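Local coordinates for protein whirlin (Mus musculus, PDB 6FDD) that belongs to the USH2 complex of hearing and vision and is needed for stereocilia of inner-ear hair cells to elongate and persist, at residues E25-M29 and L50-N55. Numbering follows the deposited sequence.
Sequences ERATM and LFELLN
With CG opposite the backbone N (chi1 -180°), Leu53 reaches across to helix 23-37 and sets its forked end against Glu25, Thr28 and Met29. Branch CD2 lies over the helix backbone, 3.6 Å from Glu25 O and close to Met29 N, two atoms already joined by the helical i to i+4 hydrogen bond; it also touches Met29 CB. Branch CD1 takes the outer side, where it meets Thr28 CG2 at 3.9 Å and the aliphatic CB and CG of Glu25. Met29, a selenomethionine, runs straight through chi1 and chi2 and then bends at SE (chi3 -96°), which turns its methyl CE to Leu54 CD2 at 3.8 Å. Leu54, the first residue past helix 43-53 and the centre of an inverse gamma turn, thus still packs into this buried side. Leu50 crosses the Met29 side chain at about a right angle, its CD2 4.0 Å from Met29 CG. Leu21 and, from helix 62-67, Leu62 and Leu63 close it further. At the more open end, Lys59 NZ forms a salt bridge with Glu25 OE2 and a hydrogen bond with Asn55 OD1, while Glu25 OE1 accepts from Thr22 N. A water O 3.2 Å from Asn55 OD1 is a weak partner of Glu25 OE2 and need not serve both at once. This apolar helix-helix packing joins helices 23-37 and 43-53 within whirlin's all-helical HHD2 domain, a harmonin-homology domain.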
# COMPACT_ATOMS: atom_id res chain seq x y z
N GLU A 25 -12.52 3.15 0.31
CA GLU A 25 -11.32 2.47 -0.21
C GLU A 25 -10.06 3.01 0.50
O GLU A 25 -9.17 2.24 0.84
CB GLU A 25 -11.17 2.71 -1.72
CG GLU A 25 -12.18 1.98 -2.59
CD GLU A 25 -12.01 2.32 -4.05
OE1 GLU A 25 -11.81 3.52 -4.38
OE2 GLU A 25 -12.01 1.38 -4.88
N ARG A 26 -10.01 4.33 0.74
CA ARG A 26 -8.90 4.96 1.46
C ARG A 26 -8.83 4.40 2.90
O ARG A 26 -7.75 4.06 3.37
CB ARG A 26 -9.06 6.49 1.44
CG ARG A 26 -7.90 7.24 2.11
CD ARG A 26 -7.90 8.74 1.83
NE ARG A 26 -9.21 9.39 1.98
CZ ARG A 26 -9.72 9.83 3.13
NH1 ARG A 26 -9.05 9.68 4.26
NH2 ARG A 26 -10.92 10.40 3.15
N ALA A 27 -10.01 4.23 3.56
CA ALA A 27 -10.08 3.64 4.90
C ALA A 27 -9.51 2.21 4.87
O ALA A 27 -8.77 1.84 5.79
CB ALA A 27 -11.53 3.62 5.39
N THR A 28 -9.81 1.41 3.81
CA THR A 28 -9.26 0.04 3.69
C THR A 28 -7.73 0.08 3.57
O THR A 28 -7.03 -0.66 4.28
CB THR A 28 -9.94 -0.70 2.53
OG1 THR A 28 -11.34 -0.77 2.80
CG2 THR A 28 -9.40 -2.12 2.33
N MSE A 29 -7.20 0.95 2.70
CA MSE A 29 -5.76 1.07 2.55
C MSE A 29 -5.09 1.43 3.87
O MSE A 29 -4.12 0.78 4.25
CB MSE A 29 -5.38 2.10 1.47
CG MSE A 29 -3.88 2.26 1.34
SE MSE A 29 -3.47 3.51 -0.06
CE MSE A 29 -3.19 2.13 -1.37
N LEU A 50 -3.69 -5.22 -0.56
CA LEU A 50 -3.69 -4.06 -1.47
C LEU A 50 -3.95 -4.47 -2.91
O LEU A 50 -4.62 -3.73 -3.62
CB LEU A 50 -2.39 -3.25 -1.34
CG LEU A 50 -2.20 -2.54 0.03
CD1 LEU A 50 -0.98 -1.70 0.02
CD2 LEU A 50 -3.39 -1.63 0.39
N PHE A 51 -3.48 -5.67 -3.34
CA PHE A 51 -3.77 -6.17 -4.68
C PHE A 51 -5.30 -6.37 -4.86
O PHE A 51 -5.83 -6.18 -5.96
CB PHE A 51 -3.05 -7.52 -4.91
CG PHE A 51 -1.56 -7.48 -5.16
CD1 PHE A 51 -0.94 -6.32 -5.61
CD2 PHE A 51 -0.79 -8.64 -5.05
CE1 PHE A 51 0.44 -6.31 -5.90
CE2 PHE A 51 0.59 -8.62 -5.33
CZ PHE A 51 1.19 -7.45 -5.75
N GLU A 52 -6.00 -6.74 -3.77
CA GLU A 52 -7.46 -6.93 -3.79
C GLU A 52 -8.18 -5.58 -3.87
O GLU A 52 -9.26 -5.48 -4.45
CB GLU A 52 -7.93 -7.70 -2.54
CG GLU A 52 -7.42 -9.12 -2.47
CD GLU A 52 -7.95 -10.09 -3.52
OE1 GLU A 52 -8.93 -9.76 -4.23
OE2 GLU A 52 -7.41 -11.22 -3.58
N LEU A 53 -7.59 -4.55 -3.29
CA LEU A 53 -8.18 -3.21 -3.26
C LEU A 53 -7.94 -2.40 -4.54
O LEU A 53 -8.85 -1.74 -5.04
CB LEU A 53 -7.60 -2.45 -2.04
CG LEU A 53 -8.09 -1.02 -1.82
CD1 LEU A 53 -9.57 -1.01 -1.38
CD2 LEU A 53 -7.23 -0.32 -0.78
N LEU A 54 -6.70 -2.40 -5.02
CA LEU A 54 -6.25 -1.57 -6.15
C LEU A 54 -6.53 -2.25 -7.49
O LEU A 54 -5.64 -2.84 -8.10
CB LEU A 54 -4.77 -1.21 -5.95
CG LEU A 54 -4.42 -0.59 -4.58
CD1 LEU A 54 -2.93 -0.39 -4.44
CD2 LEU A 54 -5.18 0.74 -4.34
N ASN A 55 -7.81 -2.19 -7.92
CA ASN A 55 -8.29 -2.89 -9.11
C ASN A 55 -7.95 -2.25 -10.45
O ASN A 55 -7.83 -2.97 -11.44
CB ASN A 55 -9.79 -3.15 -9.02
CG ASN A 55 -10.64 -1.90 -8.95
OD1 ASN A 55 -10.41 -1.02 -8.12
ND2 ASN A 55 -11.63 -1.78 -9.81
O HOH W 1 -13.36 -1.08 -6.80